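Local structure of phosphonopyruvate hydrolase (Variovorax sp., 2HRW) at residues A21-L26 with G43-A48; P77-I82 with A104-M109; Q126-I131 with V169-A174; V152-E157 with A178-I183; I185-K190 with T213-L218. The protein hydrolyses 3-phosphonopyruvate to pyruvate and phosphate, using a divalent metal cation such as cobalt, magnesium or manganese. One frame throughout, in Å; residues are numbered along the deposited sequence.

Interaction 1 (A21-L26 with G43-A48). With NA (sodium ion), chain B.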
# COMPACT_ATOMS: atom_id res chain seq x y z
N ALA A 21 -14.65 15.27 -11.29
CA ALA A 21 -14.38 14.15 -10.39
C ALA A 21 -13.60 13.05 -11.13
O ALA A 21 -13.67 12.93 -12.36
CB ALA A 21 -15.71 13.58 -9.83
N ALA A 22 -12.90 12.21 -10.38
CA ALA A 22 -12.13 11.15 -10.98
C ALA A 22 -11.83 10.13 -9.91
O ALA A 22 -11.36 10.49 -8.84
CB ALA A 22 -10.81 11.74 -11.57
N HIS A 23 -12.12 8.86 -10.20
CA HIS A 23 -11.84 7.79 -9.24
C HIS A 23 -10.59 6.96 -9.57
O HIS A 23 -10.22 6.05 -8.81
CB HIS A 23 -13.06 6.87 -9.06
CG HIS A 23 -13.58 6.33 -10.34
ND1 HIS A 23 -14.33 7.09 -11.21
CD2 HIS A 23 -13.44 5.12 -10.92
CE1 HIS A 23 -14.62 6.38 -12.28
NE2 HIS A 23 -14.09 5.18 -12.13
N ASN A 24 -9.94 7.25 -10.69
CA ASN A 24 -8.70 6.59 -11.08
C ASN A 24 -8.00 7.49 -12.09
O ASN A 24 -8.65 8.37 -12.66
CB ASN A 24 -8.95 5.19 -11.66
CG ASN A 24 -9.88 5.19 -12.85
OD1 ASN A 24 -9.82 6.08 -13.71
ND2 ASN A 24 -10.75 4.17 -12.93
N PRO A 25 -6.67 7.31 -12.31
CA PRO A 25 -5.83 8.09 -13.24
C PRO A 25 -6.32 8.17 -14.69
O PRO A 25 -6.32 9.25 -15.26
CB PRO A 25 -4.45 7.43 -13.09
CG PRO A 25 -4.42 7.07 -11.65
CD PRO A 25 -5.80 6.42 -11.51
N LEU A 26 -6.73 7.06 -15.29
CA LEU A 26 -7.26 7.07 -16.66
C LEU A 26 -8.44 8.07 -16.77
O LEU A 26 -8.48 8.92 -17.67
CB LEU A 26 -7.76 5.65 -17.05
CG LEU A 26 -8.51 5.48 -18.38
CD1 LEU A 26 -7.58 5.72 -19.51
CD2 LEU A 26 -9.07 4.10 -18.52
N GLY A 43 -13.71 11.74 -2.36
CA GLY A 43 -13.77 10.63 -1.43
C GLY A 43 -15.00 9.79 -1.78
O GLY A 43 -14.98 8.57 -1.71
N PHE A 44 -16.08 10.45 -2.17
CA PHE A 44 -17.30 9.72 -2.54
C PHE A 44 -17.04 8.77 -3.72
O PHE A 44 -17.36 7.57 -3.66
CB PHE A 44 -18.43 10.69 -2.93
CG PHE A 44 -19.65 10.00 -3.48
CD1 PHE A 44 -20.43 9.18 -2.67
CD2 PHE A 44 -20.00 10.13 -4.81
CE1 PHE A 44 -21.52 8.51 -3.20
CE2 PHE A 44 -21.10 9.45 -5.32
CZ PHE A 44 -21.85 8.64 -4.50
N GLU A 45 -16.48 9.31 -4.80
CA GLU A 45 -16.21 8.53 -6.00
C GLU A 45 -15.31 7.34 -5.77
O GLU A 45 -15.57 6.25 -6.28
CB GLU A 45 -15.59 9.40 -7.09
CG GLU A 45 -16.56 10.26 -7.91
CD GLU A 45 -16.46 9.97 -9.41
OE1 GLU A 45 -15.43 9.40 -9.82
OE2 GLU A 45 -17.39 10.32 -10.18
N LEU A 46 -14.25 7.54 -5.01
CA LEU A 46 -13.31 6.47 -4.76
C LEU A 46 -13.93 5.38 -3.89
O LEU A 46 -13.78 4.19 -4.16
CB LEU A 46 -12.03 7.03 -4.13
CG LEU A 46 -10.89 6.04 -3.84
CD1 LEU A 46 -10.36 5.41 -5.11
CD2 LEU A 46 -9.78 6.77 -3.14
N SER A 47 -14.64 5.78 -2.85
CA SER A 47 -15.25 4.80 -1.98
C SER A 47 -16.36 4.10 -2.76
O SER A 47 -16.72 2.97 -2.46
CB SER A 47 -15.84 5.49 -0.74
OG SER A 47 -16.78 6.46 -1.14
N ALA A 48 -16.90 4.79 -3.76
CA ALA A 48 -17.96 4.22 -4.55
C ALA A 48 -17.35 3.14 -5.46
O ALA A 48 -17.90 2.05 -5.60
CB ALA A 48 -18.65 5.32 -5.36
NA NA B . -10.68 3.32 -8.19

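Interaction 2 (P77-I82 with A104-M109)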
# COMPACT_ATOMS: atom_id res chain seq x y z
N PRO A 77 -3.95 20.91 -12.33
CA PRO A 77 -4.08 20.85 -10.87
C PRO A 77 -5.08 19.82 -10.31
O PRO A 77 -6.12 19.57 -10.89
CB PRO A 77 -4.47 22.28 -10.49
CG PRO A 77 -4.02 23.10 -11.63
CD PRO A 77 -4.30 22.25 -12.83
N LEU A 78 -4.75 19.24 -9.16
CA LEU A 78 -5.62 18.24 -8.50
C LEU A 78 -6.10 18.75 -7.14
O LEU A 78 -5.29 19.14 -6.31
CB LEU A 78 -4.87 16.91 -8.28
CG LEU A 78 -5.49 15.95 -7.26
CD1 LEU A 78 -6.78 15.41 -7.80
CD2 LEU A 78 -4.57 14.78 -6.99
N ILE A 79 -7.41 18.70 -6.89
CA ILE A 79 -7.94 19.14 -5.61
C ILE A 79 -8.32 17.89 -4.86
O ILE A 79 -9.17 17.11 -5.31
CB ILE A 79 -9.18 20.04 -5.83
CG1 ILE A 79 -8.80 21.22 -6.73
CG2 ILE A 79 -9.76 20.47 -4.47
CD1 ILE A 79 -9.94 22.22 -7.03
N ALA A 80 -7.68 17.65 -3.72
CA ALA A 80 -7.95 16.44 -2.96
C ALA A 80 -9.02 16.61 -1.89
O ALA A 80 -9.00 17.58 -1.14
CB ALA A 80 -6.68 15.94 -2.31
N ASP A 81 -9.93 15.65 -1.83
CA ASP A 81 -10.98 15.62 -0.82
C ASP A 81 -10.38 14.87 0.39
O ASP A 81 -10.15 13.67 0.31
CB ASP A 81 -12.17 14.84 -1.38
CG ASP A 81 -13.26 14.61 -0.36
OD1 ASP A 81 -13.07 14.93 0.84
OD2 ASP A 81 -14.34 14.10 -0.77
N ILE A 82 -10.12 15.57 1.50
CA ILE A 82 -9.55 14.90 2.67
C ILE A 82 -10.58 14.83 3.79
O ILE A 82 -10.22 14.62 4.96
CB ILE A 82 -8.30 15.63 3.24
CG1 ILE A 82 -8.66 17.06 3.63
CG2 ILE A 82 -7.18 15.65 2.21
CD1 ILE A 82 -7.54 17.82 4.26
N ALA A 104 -0.94 17.05 -4.91
CA ALA A 104 -2.17 17.82 -4.97
C ALA A 104 -1.85 19.29 -4.88
O ALA A 104 -0.89 19.69 -4.21
CB ALA A 104 -3.08 17.41 -3.83
N SER A 105 -2.65 20.11 -5.55
CA SER A 105 -2.44 21.57 -5.52
C SER A 105 -3.36 22.27 -4.51
O SER A 105 -3.19 23.46 -4.24
CB SER A 105 -2.62 22.14 -6.92
OG SER A 105 -1.69 21.52 -7.78
N ALA A 106 -4.30 21.51 -3.96
CA ALA A 106 -5.25 22.01 -2.97
C ALA A 106 -5.83 20.82 -2.24
O ALA A 106 -5.72 19.68 -2.70
CB ALA A 106 -6.37 22.78 -3.69
N ILE A 107 -6.43 21.08 -1.08
CA ILE A 107 -7.11 20.03 -0.32
C ILE A 107 -8.41 20.66 0.15
O ILE A 107 -8.46 21.86 0.36
CB ILE A 107 -6.33 19.58 0.93
CG1 ILE A 107 -5.84 20.81 1.69
CG2 ILE A 107 -5.21 18.62 0.53
CD1 ILE A 107 -5.69 20.58 3.12
N VAL A 108 -9.46 19.85 0.30
CA VAL A 108 -10.77 20.30 0.78
C VAL A 108 -11.08 19.57 2.09
O VAL A 108 -11.03 18.33 2.17
CB VAL A 108 -11.88 19.99 -0.22
CG1 VAL A 108 -13.22 20.30 0.39
CG2 VAL A 108 -11.66 20.84 -1.49
N MET A 109 -11.41 20.32 3.14
CA MET A 109 -11.69 19.72 4.44
C MET A 109 -12.98 20.32 4.94
O MET A 109 -13.21 21.49 4.74
CB MET A 109 -10.53 20.02 5.37
CG MET A 109 -10.64 19.41 6.72
SD MET A 109 -9.10 19.73 7.59
CE MET A 109 -9.21 21.55 7.94

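Interaction 3 (Q126-I131 with V169-A174)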
# COMPACT_ATOMS: atom_id res chain seq x y z
N GLN A 126 -23.36 17.37 18.23
CA GLN A 126 -23.03 18.40 17.26
C GLN A 126 -22.78 17.75 15.90
O GLN A 126 -21.92 16.88 15.79
CB GLN A 126 -21.77 19.17 17.72
N GLU A 127 -23.54 18.15 14.88
CA GLU A 127 -23.33 17.59 13.54
C GLU A 127 -21.99 18.13 13.06
O GLU A 127 -21.25 17.46 12.34
CB GLU A 127 -24.46 18.03 12.59
N LEU A 128 -21.68 19.35 13.49
CA LEU A 128 -20.43 20.01 13.13
C LEU A 128 -19.54 20.16 14.36
O LEU A 128 -19.98 19.99 15.49
CB LEU A 128 -20.69 21.42 12.59
CG LEU A 128 -21.60 21.69 11.41
CD1 LEU A 128 -21.39 23.10 10.95
CD2 LEU A 128 -21.26 20.74 10.30
N VAL A 129 -18.28 20.50 14.12
CA VAL A 129 -17.34 20.73 15.21
C VAL A 129 -17.52 22.22 15.57
O VAL A 129 -18.20 22.96 14.85
CB VAL A 129 -15.88 20.43 14.76
CG1 VAL A 129 -15.81 19.04 14.18
CG2 VAL A 129 -15.41 21.44 13.73
N ARG A 130 -16.93 22.66 16.69
CA ARG A 130 -17.05 24.06 17.11
C ARG A 130 -16.25 24.95 16.16
O ARG A 130 -15.23 24.51 15.61
CB ARG A 130 -16.55 24.24 18.55
CG ARG A 130 -17.03 23.17 19.52
CD ARG A 130 -16.66 23.51 20.93
NE ARG A 130 -15.27 23.95 21.02
CZ ARG A 130 -14.22 23.16 20.91
NH1 ARG A 130 -14.38 21.86 20.72
NH2 ARG A 130 -13.00 23.67 20.96
N ILE A 131 -16.71 26.19 15.99
CA ILE A 131 -16.08 27.16 15.08
C ILE A 131 -14.61 27.34 15.35
O ILE A 131 -13.78 27.26 14.44
CB ILE A 131 -16.80 28.55 15.11
CG1 ILE A 131 -18.18 28.46 14.45
CG2 ILE A 131 -15.98 29.58 14.33
CD1 ILE A 131 -18.89 29.80 14.25
N VAL A 169 -22.46 31.63 7.10
CA VAL A 169 -21.59 32.75 6.75
C VAL A 169 -20.59 33.07 7.87
O VAL A 169 -19.45 33.47 7.60
CB VAL A 169 -22.42 34.00 6.40
CG1 VAL A 169 -21.50 35.20 6.19
CG2 VAL A 169 -23.23 33.73 5.14
N ARG A 170 -21.01 32.88 9.12
CA ARG A 170 -20.15 33.14 10.28
C ARG A 170 -19.01 32.13 10.29
O ARG A 170 -17.91 32.46 10.72
CB ARG A 170 -20.96 33.02 11.58
N ARG A 171 -19.29 30.92 9.81
CA ARG A 171 -18.28 29.86 9.75
C ARG A 171 -17.36 30.16 8.60
O ARG A 171 -16.15 30.21 8.77
CB ARG A 171 -18.93 28.47 9.58
CG ARG A 171 -19.20 27.81 10.93
CD ARG A 171 -20.19 26.65 10.88
NE ARG A 171 -20.52 26.23 12.24
CZ ARG A 171 -19.75 25.48 13.03
NH1 ARG A 171 -18.59 25.02 12.62
NH2 ARG A 171 -20.13 25.19 14.26
N GLY A 172 -17.93 30.38 7.43
CA GLY A 172 -17.10 30.72 6.29
C GLY A 172 -16.17 31.88 6.60
O GLY A 172 -15.00 31.86 6.20
N GLN A 173 -16.67 32.91 7.29
CA GLN A 173 -15.86 34.08 7.64
C GLN A 173 -14.82 33.73 8.70
O GLN A 173 -13.71 34.24 8.69
CB GLN A 173 -16.75 35.22 8.15
CG GLN A 173 -17.43 36.07 7.07
CD GLN A 173 -18.20 37.26 7.65
OE1 GLN A 173 -19.08 37.10 8.50
NE2 GLN A 173 -17.87 38.47 7.19
N ALA A 174 -15.20 32.87 9.63
CA ALA A 174 -14.29 32.46 10.69
C ALA A 174 -13.17 31.66 10.09
O ALA A 174 -12.03 31.80 10.52
CB ALA A 174 -15.02 31.60 11.73

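Interaction 4 (V152-E157 with A178-I183)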
# COMPACT_ATOMS: atom_id res chain seq x y z
N VAL A 152 -5.79 25.92 0.34
CA VAL A 152 -6.53 25.23 1.38
C VAL A 152 -7.97 25.69 1.34
O VAL A 152 -8.28 26.86 1.52
CB VAL A 152 -5.97 25.51 2.80
CG1 VAL A 152 -6.80 24.75 3.81
CG2 VAL A 152 -4.53 25.04 2.91
N ILE A 153 -8.87 24.75 1.11
CA ILE A 153 -10.26 25.09 1.00
C ILE A 153 -11.09 24.58 2.16
O ILE A 153 -11.11 23.38 2.44
CB ILE A 153 -10.80 24.54 -0.33
CG1 ILE A 153 -9.96 25.13 -1.48
CG2 ILE A 153 -12.26 24.91 -0.50
CD1 ILE A 153 -10.14 24.46 -2.80
N ALA A 154 -11.75 25.50 2.87
CA ALA A 154 -12.61 25.15 3.99
C ALA A 154 -14.01 24.87 3.45
O ALA A 154 -14.54 25.60 2.62
CB ALA A 154 -12.65 26.27 4.99
N ARG A 155 -14.62 23.81 3.96
CA ARG A 155 -15.94 23.42 3.53
C ARG A 155 -16.98 23.52 4.62
O ARG A 155 -16.98 22.74 5.57
CB ARG A 155 -15.91 22.00 3.00
CG ARG A 155 -17.25 21.49 2.61
CD ARG A 155 -17.11 20.15 1.93
NE ARG A 155 -18.38 19.75 1.36
CZ ARG A 155 -18.56 18.64 0.65
NH1 ARG A 155 -17.53 17.83 0.44
NH2 ARG A 155 -19.76 18.36 0.15
N VAL A 156 -17.87 24.48 4.45
CA VAL A 156 -18.92 24.76 5.43
C VAL A 156 -20.15 23.88 5.17
O VAL A 156 -20.81 23.98 4.13
CB VAL A 156 -19.27 26.27 5.39
CG1 VAL A 156 -20.40 26.58 6.35
CG2 VAL A 156 -18.02 27.09 5.75
N GLU A 157 -20.45 23.02 6.14
CA GLU A 157 -21.57 22.11 6.05
C GLU A 157 -22.79 22.54 6.85
O GLU A 157 -23.71 21.75 7.02
CB GLU A 157 -21.14 20.72 6.53
CG GLU A 157 -20.22 19.98 5.56
CD GLU A 157 -20.96 19.44 4.36
OE1 GLU A 157 -21.71 18.47 4.52
OE2 GLU A 157 -20.79 20.00 3.27
N ALA A 178 -9.05 32.27 9.67
CA ALA A 178 -8.09 31.29 10.14
C ALA A 178 -7.09 31.03 9.01
O ALA A 178 -6.09 30.37 9.21
CB ALA A 178 -8.78 30.00 10.54
N GLY A 179 -7.35 31.55 7.83
CA GLY A 179 -6.41 31.32 6.75
C GLY A 179 -6.91 30.52 5.55
O GLY A 179 -6.11 30.22 4.65
N ALA A 180 -8.19 30.18 5.51
CA ALA A 180 -8.74 29.43 4.38
C ALA A 180 -8.69 30.29 3.11
O ALA A 180 -9.12 31.43 3.10
CB ALA A 180 -10.19 29.01 4.67
N ASP A 181 -8.14 29.73 2.03
CA ASP A 181 -8.01 30.41 0.75
C ASP A 181 -9.33 30.47 -0.03
O ASP A 181 -9.52 31.35 -0.87
CB ASP A 181 -6.95 29.71 -0.10
CG ASP A 181 -5.56 29.70 0.55
OD1 ASP A 181 -4.79 30.65 0.34
OD2 ASP A 181 -5.24 28.75 1.28
N ALA A 182 -10.23 29.52 0.22
CA ALA A 182 -11.51 29.49 -0.48
C ALA A 182 -12.54 28.78 0.36
O ALA A 182 -12.19 28.02 1.26
CB ALA A 182 -11.37 28.81 -1.84
N ILE A 183 -13.82 29.03 0.08
CA ILE A 183 -14.88 28.41 0.87
C ILE A 183 -15.83 27.61 0.00
O ILE A 183 -16.43 28.12 -0.96
CB ILE A 183 -15.75 29.44 1.69
CG1 ILE A 183 -14.99 29.96 2.89
CG2 ILE A 183 -16.98 28.77 2.26
CD1 ILE A 183 -13.76 30.64 2.55

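Interaction 5 (I185-K190 with T213-L218)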
# COMPACT_ATOMS: atom_id res chain seq x y z
N ILE A 185 -19.24 25.89 -0.03
CA ILE A 185 -20.48 25.94 0.73
C ILE A 185 -21.42 24.97 0.02
O ILE A 185 -21.62 25.05 -1.18
CB ILE A 185 -21.03 27.39 0.78
CG1 ILE A 185 -22.44 27.40 1.34
CG2 ILE A 185 -20.98 28.01 -0.59
CD1 ILE A 185 -22.56 26.82 2.74
N HIS A 186 -21.97 24.04 0.77
CA HIS A 186 -22.82 23.04 0.17
C HIS A 186 -24.28 23.19 0.56
O HIS A 186 -24.58 23.71 1.63
CB HIS A 186 -22.27 21.67 0.60
CG HIS A 186 -22.71 20.54 -0.28
ND1 HIS A 186 -22.95 20.69 -1.62
CD2 HIS A 186 -22.91 19.23 0.00
CE1 HIS A 186 -23.30 19.53 -2.14
NE2 HIS A 186 -23.28 18.62 -1.17
N SER A 187 -25.19 22.75 -0.31
CA SER A 187 -26.63 22.82 -0.05
C SER A 187 -27.39 21.53 -0.42
O SER A 187 -27.02 20.86 -1.39
CB SER A 187 -27.26 24.00 -0.79
OG SER A 187 -28.68 23.92 -0.74
N ARG A 188 -28.44 21.22 0.35
CA ARG A 188 -29.27 20.02 0.12
C ARG A 188 -30.40 20.26 -0.89
O ARG A 188 -30.48 19.57 -1.90
CB ARG A 188 -29.91 19.54 1.44
CG ARG A 188 -29.21 18.36 2.13
CD ARG A 188 -30.04 17.82 3.31
NE ARG A 188 -29.24 17.01 4.23
CZ ARG A 188 -28.53 15.95 3.87
NH1 ARG A 188 -28.52 15.56 2.60
NH2 ARG A 188 -27.82 15.28 4.77
N GLN A 189 -31.26 21.23 -0.58
CA GLN A 189 -32.38 21.61 -1.45
C GLN A 189 -32.26 21.10 -2.86
O GLN A 189 -31.16 21.05 -3.42
CB GLN A 189 -32.50 23.14 -1.51
CG GLN A 189 -33.52 23.72 -0.56
CD GLN A 189 -33.12 23.58 0.89
OE1 GLN A 189 -32.47 22.62 1.28
NE2 GLN A 189 -33.53 24.55 1.70
N LYS A 190 -33.39 20.74 -3.46
CA LYS A 190 -33.32 20.27 -4.84
C LYS A 190 -33.29 21.48 -5.78
O LYS A 190 -33.04 21.34 -6.98
CB LYS A 190 -34.49 19.35 -5.19
CG LYS A 190 -34.04 18.04 -5.86
CD LYS A 190 -33.10 18.28 -7.05
CE LYS A 190 -33.81 18.96 -8.24
NZ LYS A 190 -32.89 19.33 -9.36
N THR A 213 -24.18 19.53 -7.72
CA THR A 213 -24.66 18.20 -8.06
C THR A 213 -26.17 17.99 -7.93
O THR A 213 -26.79 17.35 -8.78
CB THR A 213 -23.90 17.14 -7.18
OG1 THR A 213 -22.51 17.14 -7.53
CG2 THR A 213 -24.47 15.75 -7.41
N ALA A 214 -26.78 18.55 -6.88
CA ALA A 214 -28.23 18.40 -6.64
C ALA A 214 -29.12 19.33 -7.46
O ALA A 214 -30.31 19.07 -7.63
CB ALA A 214 -28.53 18.58 -5.15
N TYR A 215 -28.55 20.44 -7.93
CA TYR A 215 -29.31 21.39 -8.73
C TYR A 215 -28.63 21.55 -10.08
O TYR A 215 -27.96 22.53 -10.37
CB TYR A 215 -29.43 22.74 -8.00
CG TYR A 215 -28.60 22.83 -6.75
CD1 TYR A 215 -27.22 22.99 -6.85
CD2 TYR A 215 -29.17 22.68 -5.48
CE1 TYR A 215 -26.41 23.00 -5.72
CE2 TYR A 215 -28.37 22.69 -4.33
CZ TYR A 215 -26.97 22.85 -4.46
OH TYR A 215 -26.11 22.81 -3.36
N PRO A 216 -28.81 20.54 -10.94
CA PRO A 216 -28.24 20.50 -12.28
C PRO A 216 -28.83 21.51 -13.26
O PRO A 216 -28.54 21.46 -14.46
CB PRO A 216 -28.48 19.05 -12.72
CG PRO A 216 -29.74 18.70 -12.02
CD PRO A 216 -29.53 19.28 -10.65
N GLN A 217 -29.68 22.41 -12.78
CA GLN A 217 -30.28 23.39 -13.67
C GLN A 217 -29.39 24.63 -13.71
O GLN A 217 -29.51 25.49 -14.59
CB GLN A 217 -31.69 23.74 -13.21
CG GLN A 217 -31.81 24.11 -11.74
CD GLN A 217 -32.23 22.96 -10.83
OE1 GLN A 217 -32.52 23.17 -9.66
NE2 GLN A 217 -32.28 21.74 -11.37
N LEU A 218 -28.48 24.66 -12.74
CA LEU A 218 -27.52 25.75 -12.58
C LEU A 218 -26.31 25.49 -13.49
O LEU A 218 -25.43 24.69 -13.13
CB LEU A 218 -27.08 25.83 -11.10
CG LEU A 218 -26.74 27.20 -10.51
CD1 LEU A 218 -25.99 27.05 -9.19
CD2 LEU A 218 -25.87 27.95 -11.49

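Interaction 1 (A21-L26 with G43-A48)
His23 and Glu45 hold this contact together through one imidazole-carboxylate hydrogen bond. ND1 of His23 gives its proton to Glu45 OE1 at 2.9 Å. The oxygen is met on its syn side, although the ring nitrogen stands 29° out of the carboxylate plane. The two flat groups are turned 45° against each other, and the acceptor lies at the ring edge rather than over a face. The imidazole reaches it because CG of His23 sits between the backbone N and the carbonyl carbon (chi1 53°), which swings ND1 toward the helix. Glu45 bends at its second torsion and brings the carboxylate back beside the loop. Its other oxygen, OE2, is 3.7 Å from Ala21 CB and takes a hydrogen bond from the backbone N of Ile239. The buried carboxylate is thus held at both oxygens, which probably fixes its rotation. The backbone carbonyl of His23 has a separate task. His23 O binds the sodium ion at 2.8 Å, and Ser49 OG is another of its ligands. Leu46 puts its CD1 methyl 3.8 Å from His23 O and 3.7 Å from the sodium ion, giving the site an apolar flank. Gly43 and Phe44, at the start of the same helix, belong to the substrate-binding site. The contact ties the end of strand 17-21 and the turn into helix 25-34 to the short helix 43-49. Strand 38-41 lies beside Ala21 and Ala22, and helix 237-256 packs on His23 and Glu45.

Interaction 2 (P77-I82 with A104-M109)
The peptide N-H of Ser105 meets Leu78 O at 2.9 Å, in the plane of that carbonyl. Further along, Ala80 N bonds to Ala106 O at 3.0 Å, and Ile82 N bonds to Val108 O at the same distance. These bonds join parallel strands 78-81 and 106-110 of the TIM barrel. Helix 89-102 completes the beta-alpha-beta unit between them.

The sheet has two unlike faces. Ile79, Asp81, Ala106 and Val108 point to one, which also carries Trp40. Here the CG2 methyls of Ile79 and Val108 touch at 3.6 Å. Asp81 is a magnesium ligand; in this structure its carboxylate is bonded to the backbone N of Asp83 and of Gly43. Ala80 and Ile107 point to the other face, toward helix 89-102. Small Ala80 sets its CB 4.2 Å from Ala104 CB, and at the same distance from the CG2 branch of Ile107.

Beyond the last bridge, Ile82 reaches across to the other strand. Its CG1 lies between the backbone N and the carbonyl carbon (chi1 59°), which carries CD1 over to residues 107 and 109. That methyl reaches Met109 CB and, at 3.5 Å, the CD1 methyl of Ile107.

Interaction 3 (Q126-I131 with V169-A174)
Leu128 lays its CD1 methyl on the guanidinium of Arg171, 3.4 Å above the plane and offset toward the rim. Its nearest guanidinium atom is NE. The next residue, Val129, supplies the polar part. Its carbonyl oxygen is gripped end-on by two nitrogens of Arg171, with NH2 to Val129 O at 3.0 Å and NH1 to Val129 O at 3.1 Å. NH2 lies in the carbonyl plane, while NH1 is tilted 26° from it. The oxygen itself stands near the guanidinium plane, at its edge. Arg130 takes little part; its guanidinium forms a salt bridge with Glu133. It occupies the N-cap position of helix 131-144. Ile131 closes the other side. Its CG1 sits 3.6 Å over the centre of the guanidinium, on the face opposite Leu128. The charged group is therefore clamped between two aliphatic chains, with Val129 O at its edge. The stem of Arg171 is extended from CG to NE, and this length carries the guanidinium from the helix to the loop. NH1 also bonds to Tyr175 OH, which should help keep the group from turning. Further along, Ile131 CG2 presses on Ala174 CB at 3.4 Å, tighter than usual for two carbons. The contact lies toward the outside of the fold. It pins the loop that follows strand 106-110, and the first turn of helix 131-144, against helix 165-177. These two helices are neighbours in the barrel's outer layer, and Ala174 also touches Gln135 of helix 131-144.

Interaction 4 (V152-E157 with A178-I183)
Ala154 and Ala180 meet methyl to methyl, CB to CB at 3.7 Å. Both are small, and Tyr175 of helix 165-177 packs on Ala154. On the same side, Val156 CG2 leans on Ile183 CG2 at 4.0 Å. On the other face of the sheet, Ile153 is the bump. Its CG2 branch rests 3.6 Å from Ala182 O, while CG1 touches the small Ala182 CB.

The backbones beneath are parallel neighbours in the TIM barrel, strands 151-156 and 182-185. Ala154 N bonds to Ala182 O at 3.0 Å. Gly179 ends helix 165-177 in a Schellman motif with positive phi, and the chain then turns into the second strand.

Asp181 knits the entry to that strand. Its own N bonds to Val152 O at 2.9 Å. Its carboxylate folds back with CG anti to the carbonyl carbon (chi1 -60°), which brings OD2 to accept from Val152 N at 3.0 Å, the N-H coming from above the carboxylate plane. The same carboxylate forms salt bridges with Arg8 and Arg145. With an alanine in place of Asp181, Val152 N would probably lose this acceptor, and Arg8 and Arg145 the carboxylate they share. Arg155, a substrate-binding residue, points away from the second strand, and its NE makes a salt bridge to Glu157 OE2.

Interaction 5 (I185-K190 with T213-L218)
Lys190 reaches the carbonyl of Ala214 with its amine, NZ to Ala214 O at 3.1 Å, in the carbonyl plane. The lysine leaves its backbone pointing away from the other loop. It then bends at its second and third torsions, which brings CD close to the same oxygen and NZ beside Pro216 CD at 3.6 Å. Ala214 offers its methyl to the backbone of the other loop, with CB 3.9 Å from Arg188 O.

Tyr215 does the wider bridging. Its CG nearly eclipses the backbone N (chi1 8°), an unusual setting that directs the ring at the 185-190 loop. Gln189 O lies at the ring edge, 3.3 Å from CD2. The hydroxyl ends among the atoms of Ser187, with OH 3.1 Å from Ser187 CB and 2.9 Å from Ser187 O. Ser187 N makes a weak hydrogen bond to the same hydroxyl at 3.2 Å. Ser187 OG is held by Glu194. Replacing this tyrosine by an alanine would probably open a gap beside Ser187 and Gln189 and cost Ser187 N its weak hydroxyl partner.

His186 and Arg188, on the same loop, bind substrate, so the contact borders the active site. Both loops follow barrel strands at their C-terminal ends. The first runs from strand 182-185 to helix 193-201, whose Ile195 packs on Tyr215. The second runs from strand 208-210 to helix 220-224, and its Thr213 and Pro216 touch Val269 and Ile259 of a second subunit.

Overall arrangement
Four of the contacts form a linked path through the barrel. Interactions 1 and 2 meet where Gly43 N lies 2.9 Å from Asp81 OD2, which couples a substrate-binding residue to a magnesium ligand. Interaction 2 joins interaction 4 through neighbouring strands, with Met109 O 2.8 Å from Arg155 N. Interaction 4 then meets interaction 5 at the substrate site, where Arg155 NH2 is 3.3 Å from His186 CD2. Interaction 3 sits farther out, its centre about 21 Å from the centre of the chain, and touches interaction 4 through Leu128 and Arg171. Interactions 1 and 5 have centres about 20 Å apart, yet both reach the second subunit.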